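Local coordinates for protein U4/U6 snRNA-associated-splicing factor PRP24 (Saccharomyces cerevisiae, PDB 4N0T) that binds U6 snRNA, promotes its annealing with U4 snRNA and serves as a recycling factor of the spliceosome in yeast, at residues 267-270 / 276-279; 319-324 / 360-365; 339-344 / 349-354. One frame throughout, in Å; residues are numbered along the deposited sequence.

Interaction 1. Residues 267-270 / 276-279; sequences KRLL and KELE. With nucleotides of chain B.
Arg268 and Glu277 join two consecutive helices, 258-270 and 275-278, linked by a short loop just before strand 281-285, the first strand of the occluded RNA-recognition motif. Lys267, at the start of the first segment, serves the RNA instead: its chain, bent at chi3 (60°), brings NZ to 2.9 Å from OP2 of C29 of chain B, a hydrogen bond to the phosphate. Arg268 carries the contact between the helices. It meets the carboxylate end-on, NH1 bonding Glu277 OE2 at 3.1 Å and NH2 bonding Glu277 OE1 at 2.8 Å. Both oxygens use their syn lone pairs, and the guanidinium and carboxylate planes lie 15° apart, so the salt bridge is bidentate and nearly flat. Glu277 OE2 also accepts from Ser272 OG in the turn, a second bond that should limit rotation of the carboxylate. Next along, buried Leu269 lays CD2 beside the same carboxylate, 3.6 Å from Glu277 CD, and its side chain also packs on Ile324, Ile326 and Leu315 of the sheet. The ion pair therefore borders the apolar seam between helix 258-270 and the sheet. Behind it, the carbonyl O of Leu269 lies 4.3 Å from Leu278 CD2.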
loop_
_atom_site.group_PDB
_atom_site.type_symbol
_atom_site.label_atom_id
_atom_site.label_comp_id
_atom_site.label_asym_id
_atom_site.label_seq_id
_atom_site.Cartn_x
_atom_site.Cartn_y
_atom_site.Cartn_z
ATOM N N LYS A 267 6.393 -11.936 13.248
ATOM C CA LYS A 267 6.830 -11.967 14.641
ATOM C C LYS A 267 7.370 -13.344 15.029
ATOM O O LYS A 267 8.366 -13.435 15.753
ATOM C CB LYS A 267 5.677 -11.565 15.578
ATOM C CG LYS A 267 5.342 -10.079 15.511
ATOM C CD LYS A 267 4.043 -9.751 16.256
ATOM C CE LYS A 267 4.123 -10.109 17.735
ATOM N NZ LYS A 267 2.792 -9.885 18.380
ATOM N N ARG A 268 6.727 -14.403 14.532
ATOM C CA ARG A 268 7.172 -15.783 14.784
ATOM C C ARG A 268 8.580 -15.989 14.246
ATOM O O ARG A 268 9.422 -16.611 14.901
ATOM C CB ARG A 268 6.243 -16.800 14.107
ATOM C CG ARG A 268 6.666 -18.254 14.337
ATOM C CD ARG A 268 5.972 -19.240 13.403
ATOM N NE ARG A 268 6.422 -19.107 12.018
ATOM C CZ ARG A 268 7.629 -19.458 11.573
ATOM N NH1 ARG A 268 8.542 -19.958 12.403
ATOM N NH2 ARG A 268 7.929 -19.296 10.290
ATOM N N LEU A 269 8.828 -15.460 13.048
ATOM C CA LEU A 269 10.147 -15.541 12.432
ATOM C C LEU A 269 11.186 -14.789 13.238
ATOM O O LEU A 269 12.277 -15.307 13.486
ATOM C CB LEU A 269 10.117 -14.990 11.005
ATOM C CG LEU A 269 10.161 -16.017 9.884
ATOM C CD1 LEU A 269 10.425 -15.338 8.556
ATOM C CD2 LEU A 269 11.235 -17.046 10.182
ATOM N N LEU A 270 10.863 -13.564 13.641
ATOM C CA LEU A 270 11.800 -12.741 14.397
ATOM C C LEU A 270 12.165 -13.380 15.743
ATOM O O LEU A 270 13.247 -13.147 16.281
ATOM C CB LEU A 270 11.243 -11.327 14.604
ATOM C CG LEU A 270 10.968 -10.492 13.343
ATOM C CD1 LEU A 270 10.223 -9.201 13.664
ATOM C CD2 LEU A 270 12.267 -10.158 12.597
ATOM N N LYS A 276 17.753 -24.438 11.534
ATOM C CA LYS A 276 17.458 -24.946 10.193
ATOM C C LYS A 276 16.665 -23.899 9.416
ATOM O O LYS A 276 16.867 -23.719 8.212
ATOM C CB LYS A 276 16.642 -26.244 10.217
ATOM C CG LYS A 276 16.892 -27.215 11.363
ATOM C CD LYS A 276 15.893 -28.373 11.241
ATOM C CE LYS A 276 15.494 -28.971 12.586
ATOM N NZ LYS A 276 16.458 -29.998 13.070
ATOM N N GLU A 277 15.753 -23.219 10.108
ATOM C CA GLU A 277 14.922 -22.204 9.469
ATOM C C GLU A 277 15.712 -20.922 9.216
ATOM O O GLU A 277 15.667 -20.364 8.119
ATOM C CB GLU A 277 13.680 -21.896 10.317
ATOM C CG GLU A 277 12.733 -20.894 9.657
ATOM C CD GLU A 277 11.443 -20.677 10.433
ATOM O OE1 GLU A 277 10.396 -20.483 9.778
ATOM O OE2 GLU A 277 11.473 -20.681 11.685
ATOM N N LEU A 278 16.432 -20.466 10.236
ATOM C CA LEU A 278 17.139 -19.190 10.168
ATOM C C LEU A 278 18.226 -19.186 9.097
ATOM O O LEU A 278 18.516 -18.151 8.489
ATOM C CB LEU A 278 17.734 -18.827 11.535
ATOM C CG LEU A 278 16.730 -18.431 12.626
ATOM C CD1 LEU A 278 17.428 -17.984 13.903
ATOM C CD2 LEU A 278 15.770 -17.346 12.145
ATOM N N GLU A 279 18.830 -20.345 8.861
ATOM C CA GLU A 279 19.942 -20.402 7.923
ATOM C C GLU A 279 19.470 -20.364 6.466
ATOM O O GLU A 279 20.286 -20.247 5.558
ATOM C CB GLU A 279 20.839 -21.616 8.202
ATOM C CG GLU A 279 20.212 -22.968 7.904
ATOM C CD GLU A 279 21.141 -24.117 8.266
ATOM O OE1 GLU A 279 22.029 -23.913 9.127
ATOM O OE2 GLU A 279 20.987 -25.216 7.688
ATOM P P C B 29 3.647 -6.094 17.160
ATOM O OP1 C B 29 4.950 -6.426 16.536
ATOM O OP2 C B 29 3.092 -7.029 18.195
ATOM O "O5'" C B 29 3.692 -4.622 17.762
ATOM C "C5'" C B 29 4.734 -4.214 18.650
ATOM C "C4'" C B 29 5.174 -2.798 18.378
ATOM O "O4'" C B 29 5.686 -2.722 17.016
ATOM C "C3'" C B 29 4.073 -1.739 18.467
ATOM O "O3'" C B 29 4.672 -0.493 18.828
ATOM C "C2'" C B 29 3.611 -1.636 17.021
ATOM O "O2'" C B 29 2.940 -0.436 16.699
ATOM C "C1'" C B 29 4.947 -1.751 16.296
ATOM N N1 C B 29 4.869 -2.194 14.903
ATOM C C2 C B 29 5.660 -1.495 14.001
ATOM O O2 C B 29 6.330 -0.538 14.427
ATOM N N3 C B 29 5.657 -1.856 12.703
ATOM C C4 C B 29 4.911 -2.888 12.323
ATOM N N4 C B 29 4.951 -3.216 11.029
ATOM C C5 C B 29 4.102 -3.626 13.232
ATOM C C6 C B 29 4.112 -3.258 14.521
#

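Interaction 2. Residues 319-324 / 360-365; sequences DFNGAI and RYYNNQ. With SO4 (sulfate ion), chain C; nucleotides of chain B.
In the occluded RNA-recognition motif, the turn between strands 311-317 and 322-327 is covered by the C-terminal helix 355-365, and the contact lies at the surface beside bound RNA. Tyr362 is central, with CG anti to the backbone N (chi1 176°), which carries its ring across the turn. Phe320 directs an edge at the face of that ring in a T-shaped pair: the centroids are 5.3 Å apart, the planes stand at 84°, and the closest carbons are Phe320 CD1 and Tyr362 CD2 at 3.7 Å. Asp319 O sits over one face of the tyrosine ring, 3.4 Å from Tyr362 CZ, offset toward the rim. Asn321 approaches differently, placing ND2 at the ring's edge, 3.4 Å from Tyr362 CD1, with amide and ring planes 60° apart. The Asp319 carboxylate turns to another partner, Arg263 of helix 258-270, while its CB packs against the base of C29 of chain B. On the outer side of helix 355-365, Arg360 NH2 donates to a sulfate O4 at 2.6 Å and also pairs with Asp357. A water completes the link across the turn, donating to Asp319 O at 2.8 Å and hydrogen-bonded to Tyr362 OH at 2.6 Å.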
loop_
_atom_site.group_PDB
_atom_site.type_symbol
_atom_site.label_atom_id
_atom_site.label_comp_id
_atom_site.label_asym_id
_atom_site.label_seq_id
_atom_site.Cartn_x
_atom_site.Cartn_y
_atom_site.Cartn_z
ATOM N N ASP A 319 9.519 -2.197 10.843
ATOM C CA ASP A 319 9.933 -1.651 12.136
ATOM C C ASP A 319 11.452 -1.663 12.311
ATOM O O ASP A 319 11.981 -0.986 13.188
ATOM C CB ASP A 319 9.219 -2.300 13.337
ATOM C CG ASP A 319 9.250 -3.824 13.314
ATOM O OD1 ASP A 319 9.116 -4.426 12.226
ATOM O OD2 ASP A 319 9.375 -4.427 14.412
ATOM N N PHE A 320 12.144 -2.409 11.459
ATOM C CA PHE A 320 13.606 -2.336 11.400
ATOM C C PHE A 320 14.097 -1.897 10.023
ATOM O O PHE A 320 15.237 -2.187 9.657
ATOM C CB PHE A 320 14.218 -3.683 11.794
ATOM C CG PHE A 320 13.952 -4.050 13.228
ATOM C CD1 PHE A 320 14.627 -3.394 14.251
ATOM C CD2 PHE A 320 13.000 -5.009 13.553
ATOM C CE1 PHE A 320 14.379 -3.701 15.570
ATOM C CE2 PHE A 320 12.748 -5.327 14.879
ATOM C CZ PHE A 320 13.437 -4.666 15.886
ATOM N N ASN A 321 13.237 -1.202 9.274
ATOM C CA ASN A 321 13.560 -0.749 7.914
ATOM C C ASN A 321 14.102 -1.855 7.008
ATOM O O ASN A 321 15.037 -1.640 6.230
ATOM C CB ASN A 321 14.557 0.420 7.950
ATOM C CG ASN A 321 14.085 1.560 8.821
ATOM O OD1 ASN A 321 12.903 1.895 8.833
ATOM N ND2 ASN A 321 15.015 2.178 9.552
ATOM N N GLY A 322 13.526 -3.047 7.106
ATOM C CA GLY A 322 14.062 -4.182 6.376
ATOM C C GLY A 322 13.046 -5.115 5.744
ATOM O O GLY A 322 11.838 -4.868 5.768
ATOM N N ALA A 323 13.564 -6.172 5.131
ATOM C CA ALA A 323 12.741 -7.241 4.586
ATOM C C ALA A 323 13.487 -8.541 4.807
ATOM O O ALA A 323 14.727 -8.573 4.817
ATOM C CB ALA A 323 12.473 -7.019 3.096
ATOM N N ILE A 324 12.723 -9.606 5.010
ATOM C CA ILE A 324 13.273 -10.946 5.122
ATOM C C ILE A 324 13.042 -11.669 3.809
ATOM O O ILE A 324 11.935 -11.649 3.252
ATOM C CB ILE A 324 12.588 -11.730 6.237
ATOM C CG1 ILE A 324 12.930 -11.098 7.591
ATOM C CG2 ILE A 324 13.010 -13.205 6.192
ATOM C CD1 ILE A 324 12.116 -11.666 8.767
ATOM N N ARG A 360 20.653 -4.709 14.831
ATOM C CA ARG A 360 21.807 -3.932 15.300
ATOM C C ARG A 360 22.016 -2.672 14.465
ATOM O O ARG A 360 22.248 -1.584 15.005
ATOM C CB ARG A 360 23.081 -4.785 15.329
ATOM C CG ARG A 360 23.175 -5.703 16.552
ATOM C CD ARG A 360 24.529 -6.420 16.632
ATOM N NE ARG A 360 24.685 -7.436 15.594
ATOM C CZ ARG A 360 24.384 -8.718 15.760
ATOM N NH1 ARG A 360 23.923 -9.155 16.929
ATOM N NH2 ARG A 360 24.545 -9.571 14.758
ATOM N N TYR A 361 21.908 -2.814 13.148
ATOM C CA TYR A 361 22.044 -1.665 12.260
ATOM C C TYR A 361 20.981 -0.620 12.557
ATOM O O TYR A 361 21.277 0.573 12.646
ATOM C CB TYR A 361 21.984 -2.085 10.785
ATOM C CG TYR A 361 22.168 -0.921 9.841
ATOM C CD1 TYR A 361 23.439 -0.426 9.556
ATOM C CD2 TYR A 361 21.075 -0.293 9.255
ATOM C CE1 TYR A 361 23.609 0.653 8.698
ATOM C CE2 TYR A 361 21.230 0.776 8.400
ATOM C CZ TYR A 361 22.502 1.250 8.124
ATOM O OH TYR A 361 22.660 2.322 7.273
ATOM N N TYR A 362 19.739 -1.073 12.729
ATOM C CA TYR A 362 18.653 -0.162 13.037
ATOM C C TYR A 362 18.896 0.565 14.356
ATOM O O TYR A 362 18.722 1.785 14.432
ATOM C CB TYR A 362 17.325 -0.923 13.105
ATOM C CG TYR A 362 16.170 -0.049 13.510
ATOM C CD1 TYR A 362 15.475 0.689 12.568
ATOM C CD2 TYR A 362 15.773 0.038 14.841
ATOM C CE1 TYR A 362 14.405 1.494 12.938
ATOM C CE2 TYR A 362 14.713 0.839 15.216
ATOM C CZ TYR A 362 14.037 1.563 14.264
ATOM O OH TYR A 362 12.981 2.358 14.643
ATOM N N ASN A 363 19.290 -0.182 15.387
ATOM C CA ASN A 363 19.516 0.404 16.708
ATOM C C ASN A 363 20.575 1.508 16.665
ATOM O O ASN A 363 20.418 2.555 17.300
ATOM C CB ASN A 363 19.896 -0.684 17.726
ATOM C CG ASN A 363 18.770 -1.684 17.968
ATOM O OD1 ASN A 363 17.595 -1.391 17.726
ATOM N ND2 ASN A 363 19.126 -2.871 18.461
ATOM N N ASN A 364 21.630 1.275 15.883
ATOM C CA ASN A 364 22.709 2.255 15.712
ATOM C C ASN A 364 22.271 3.567 15.061
ATOM O O ASN A 364 22.809 4.627 15.376
ATOM C CB ASN A 364 23.876 1.644 14.921
ATOM C CG ASN A 364 24.666 0.635 15.732
ATOM O OD1 ASN A 364 24.540 0.572 16.954
ATOM N ND2 ASN A 364 25.497 -0.150 15.056
ATOM N N GLN A 365 21.301 3.500 14.154
ATOM C CA GLN A 365 20.805 4.699 13.478
ATOM C C GLN A 365 19.890 5.522 14.390
ATOM O O GLN A 365 19.831 6.751 14.284
ATOM C CB GLN A 365 20.056 4.321 12.193
ATOM C CG GLN A 365 20.809 3.369 11.275
ATOM C CD GLN A 365 22.208 3.850 10.940
ATOM O OE1 GLN A 365 22.398 4.972 10.468
ATOM N NE2 GLN A 365 23.199 2.997 11.189
HETATM S S SO4 C . 23.833 -13.015 15.308
HETATM O O1 SO4 C . 22.641 -13.827 15.074
HETATM O O2 SO4 C . 23.739 -12.355 16.615
HETATM O O3 SO4 C . 25.019 -13.868 15.267
HETATM O O4 SO4 C . 23.941 -12.027 14.237
ATOM P P A B 54 14.536 1.633 20.658
ATOM O OP1 A B 54 14.052 1.102 19.355
ATOM O OP2 A B 54 13.539 2.130 21.644
ATOM O "O5'" A B 54 15.440 0.505 21.335
ATOM C "C5'" A B 54 16.519 -0.082 20.620
ATOM C "C4'" A B 54 17.499 -0.768 21.540
ATOM O "O4'" A B 54 18.012 0.180 22.512
ATOM C "C3'" A B 54 16.944 -1.904 22.385
ATOM O "O3'" A B 54 16.863 -3.126 21.673
ATOM C "C2'" A B 54 17.917 -1.949 23.556
ATOM O "O2'" A B 54 19.120 -2.605 23.184
ATOM C "C1'" A B 54 18.219 -0.463 23.751
ATOM N N9 A B 54 17.326 0.158 24.744
ATOM C C8 A B 54 16.263 0.995 24.500
ATOM N N7 A B 54 15.647 1.405 25.579
ATOM C C5 A B 54 16.348 0.797 26.608
ATOM C C6 A B 54 16.187 0.834 28.002
ATOM N N6 A B 54 15.231 1.532 28.621
ATOM N N1 A B 54 17.059 0.113 28.737
ATOM C C2 A B 54 18.018 -0.588 28.122
ATOM N N3 A B 54 18.268 -0.701 26.821
ATOM C C4 A B 54 17.388 0.026 26.111
ATOM P P C B 29 3.647 -6.094 17.160
ATOM O OP1 C B 29 4.950 -6.426 16.536
ATOM O OP2 C B 29 3.092 -7.029 18.195
ATOM O "O5'" C B 29 3.692 -4.622 17.762
ATOM C "C5'" C B 29 4.734 -4.214 18.650
ATOM C "C4'" C B 29 5.174 -2.798 18.378
ATOM O "O4'" C B 29 5.686 -2.722 17.016
ATOM C "C3'" C B 29 4.073 -1.739 18.467
ATOM O "O3'" C B 29 4.672 -0.493 18.828
ATOM C "C2'" C B 29 3.611 -1.636 17.021
ATOM O "O2'" C B 29 2.940 -0.436 16.699
ATOM C "C1'" C B 29 4.947 -1.751 16.296
ATOM N N1 C B 29 4.869 -2.194 14.903
ATOM C C2 C B 29 5.660 -1.495 14.001
ATOM O O2 C B 29 6.330 -0.538 14.427
ATOM N N3 C B 29 5.657 -1.856 12.703
ATOM C C4 C B 29 4.911 -2.888 12.323
ATOM N N4 C B 29 4.951 -3.216 11.029
ATOM C C5 C B 29 4.102 -3.626 13.232
ATOM C C6 C B 29 4.112 -3.258 14.521
HETATM O O HOH W 1 10.790 1.544 13.473
#

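Interaction 3. Residues 339-344 / 349-354; sequences ILNGSQ and VIRSGT. With SO4 (sulfate ion), chain C.
Gly342 N donates to Ile350 O at 2.8 Å and Ile350 N to Ser343 O at 2.9 Å, two backbone bonds that tie the end of helix 330-340 to strand 348-353 in the occluded RNA-recognition motif. A third bond comes from a side chain: Asn341, where the chain breaks from the helix, accepts from Ser352 N with OD1 at 3.0 Å. This bond is fairly straight (161° at the hydrogen), although the donor is tilted 25° from the amide carbonyl plane. Setting CG anti to N (chi1 -168°) turns the Asn341 side chain onto the strand, and OD1 also lies near Arg351 CA. Leu340 to Ser343 form a type II beta turn, in which Gly342 has positive phi, where a CB would jam against the preceding carbonyl O. Ser343 closes that turn twice, since Leu340 O accepts from both its N and its OG, the latter at 2.7 Å. Replacing Ser343 with an alanine would probably cost Leu340 O its hydroxyl donor and leave the turn held by one bond fewer. The same OG touches Ile350 CD1 at 3.3 Å. Beyond the turn, Gln344 and Val349 form an antiparallel non-hydrogen-bonded pair at the outermost strand, 344-345, with their side chains on one face of the sheet. Packing spreads outward from these bonds: Leu340 reaches Ile282 and Leu284 of strand 281-285 and Phe299 of helix 293-302, while Ile350 lies on Leu287. Ser352 OG bonds Leu337 O in the last turn of helix 330-340, a further tie between helix and strand. At the far end of the strand, N-cap residue Thr354 gives its OG1 to a sulfate O4 at 3.1 Å, whereas Val349 CG1 packs 3.7 Å from Gly342 O.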
loop_
_atom_site.group_PDB
_atom_site.type_symbol
_atom_site.label_atom_id
_atom_site.label_comp_id
_atom_site.label_asym_id
_atom_site.label_seq_id
_atom_site.Cartn_x
_atom_site.Cartn_y
_atom_site.Cartn_z
ATOM N N ILE A 339 26.369 -11.901 -2.338
ATOM C CA ILE A 339 26.018 -11.127 -3.527
ATOM C C ILE A 339 25.255 -9.842 -3.194
ATOM O O ILE A 339 25.518 -8.781 -3.755
ATOM C CB ILE A 339 25.187 -11.980 -4.519
ATOM C CG1 ILE A 339 26.072 -13.023 -5.212
ATOM C CG2 ILE A 339 24.514 -11.104 -5.571
ATOM C CD1 ILE A 339 25.299 -13.939 -6.159
ATOM N N LEU A 340 24.298 -9.925 -2.279
ATOM C CA LEU A 340 23.430 -8.770 -2.060
ATOM C C LEU A 340 24.048 -7.652 -1.224
ATOM O O LEU A 340 23.656 -6.493 -1.356
ATOM C CB LEU A 340 22.088 -9.214 -1.449
ATOM C CG LEU A 340 21.192 -9.891 -2.488
ATOM C CD1 LEU A 340 19.978 -10.533 -1.846
ATOM C CD2 LEU A 340 20.760 -8.868 -3.512
ATOM N N ASN A 341 24.998 -7.988 -0.353
ATOM C CA ASN A 341 25.551 -6.977 0.546
ATOM C C ASN A 341 26.308 -5.942 -0.272
ATOM O O ASN A 341 27.264 -6.281 -0.978
ATOM C CB ASN A 341 26.477 -7.601 1.589
ATOM C CG ASN A 341 26.837 -6.633 2.704
ATOM O OD1 ASN A 341 25.978 -5.926 3.240
ATOM N ND2 ASN A 341 28.122 -6.584 3.051
ATOM N N GLY A 342 25.874 -4.691 -0.202
ATOM C CA GLY A 342 26.521 -3.638 -0.960
ATOM C C GLY A 342 25.977 -3.418 -2.366
ATOM O O GLY A 342 26.435 -2.520 -3.089
ATOM N N SER A 343 25.007 -4.232 -2.770
ATOM C CA SER A 343 24.329 -4.023 -4.045
ATOM C C SER A 343 23.488 -2.741 -3.990
ATOM O O SER A 343 23.309 -2.152 -2.918
ATOM C CB SER A 343 23.448 -5.222 -4.381
ATOM O OG SER A 343 22.368 -5.305 -3.474
ATOM N N GLN A 344 22.988 -2.292 -5.140
ATOM C CA GLN A 344 22.171 -1.084 -5.178
ATOM C C GLN A 344 20.710 -1.417 -5.443
ATOM O O GLN A 344 20.392 -2.188 -6.357
ATOM C CB GLN A 344 22.680 -0.095 -6.241
ATOM C CG GLN A 344 23.890 0.730 -5.805
ATOM C CD GLN A 344 23.893 2.123 -6.416
ATOM O OE1 GLN A 344 23.199 2.388 -7.402
ATOM N NE2 GLN A 344 24.666 3.025 -5.822
ATOM N N VAL A 349 22.578 2.064 -1.743
ATOM C CA VAL A 349 23.284 0.849 -1.352
ATOM C C VAL A 349 22.508 0.152 -0.230
ATOM O O VAL A 349 22.023 0.804 0.696
ATOM C CB VAL A 349 24.727 1.159 -0.916
ATOM C CG1 VAL A 349 25.429 -0.095 -0.428
ATOM C CG2 VAL A 349 25.500 1.773 -2.078
ATOM N N ILE A 350 22.361 -1.165 -0.331
ATOM C CA ILE A 350 21.695 -1.924 0.716
ATOM C C ILE A 350 22.670 -2.916 1.322
ATOM O O ILE A 350 23.682 -3.282 0.695
ATOM C CB ILE A 350 20.476 -2.700 0.179
ATOM C CG1 ILE A 350 20.891 -3.557 -1.017
ATOM C CG2 ILE A 350 19.349 -1.749 -0.183
ATOM C CD1 ILE A 350 19.796 -4.519 -1.518
ATOM N N ARG A 351 22.365 -3.342 2.540
ATOM C CA ARG A 351 23.167 -4.324 3.246
ATOM C C ARG A 351 22.379 -5.620 3.362
ATOM O O ARG A 351 21.144 -5.617 3.286
ATOM C CB ARG A 351 23.483 -3.814 4.658
ATOM C CG ARG A 351 24.073 -2.411 4.680
ATOM C CD ARG A 351 24.337 -1.944 6.105
ATOM N NE ARG A 351 25.320 -0.864 6.122
ATOM C CZ ARG A 351 26.345 -0.791 6.966
ATOM N NH1 ARG A 351 26.532 -1.735 7.886
ATOM N NH2 ARG A 351 27.176 0.237 6.888
ATOM N N SER A 352 23.096 -6.721 3.539
ATOM C CA SER A 352 22.476 -8.002 3.842
ATOM C C SER A 352 23.004 -8.462 5.192
ATOM O O SER A 352 24.066 -8.015 5.640
ATOM C CB SER A 352 22.809 -9.029 2.767
ATOM O OG SER A 352 24.200 -9.342 2.799
ATOM N N GLY A 353 22.280 -9.355 5.854
ATOM C CA GLY A 353 22.725 -9.814 7.155
ATOM C C GLY A 353 21.678 -10.698 7.777
ATOM O O GLY A 353 20.646 -10.968 7.156
ATOM N N THR A 354 21.940 -11.155 8.996
ATOM C CA THR A 354 20.956 -11.925 9.741
ATOM C C THR A 354 19.902 -10.987 10.301
ATOM O O THR A 354 20.035 -9.756 10.209
ATOM C CB THR A 354 21.609 -12.627 10.931
ATOM O OG1 THR A 354 22.099 -11.634 11.837
ATOM C CG2 THR A 354 22.755 -13.514 10.468
HETATM S S SO4 C . 23.833 -13.015 15.308
HETATM O O1 SO4 C . 22.641 -13.827 15.074
HETATM O O2 SO4 C . 23.739 -12.355 16.615
HETATM O O3 SO4 C . 25.019 -13.868 15.267
HETATM O O4 SO4 C . 23.941 -12.027 14.237
#

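In the fold
Interactions 1, 2 and 3 gather on one side of the chain's centre, around the fourth RNA-recognition motif, whose sheet has strand order 2-3-1-5-4. Interaction 1 comes first along the chain; interaction 3 is nested within the loop that interaction 2 closes. Interactions 1 and 2 lie about 16 Å apart between centres, and they touch where Leu269 and Leu270 pack on Ile324. Interactions 2 and 3, with centres about 13 Å apart, meet through Tyr361 and Arg351 and share one sulfate. Interactions 1 and 3 do not touch. Helices 258-270 and 355-365 thus both pack on the sheet, consistent with the occlusion for which this domain is named, while interactions 1 and 2 also reach RNA.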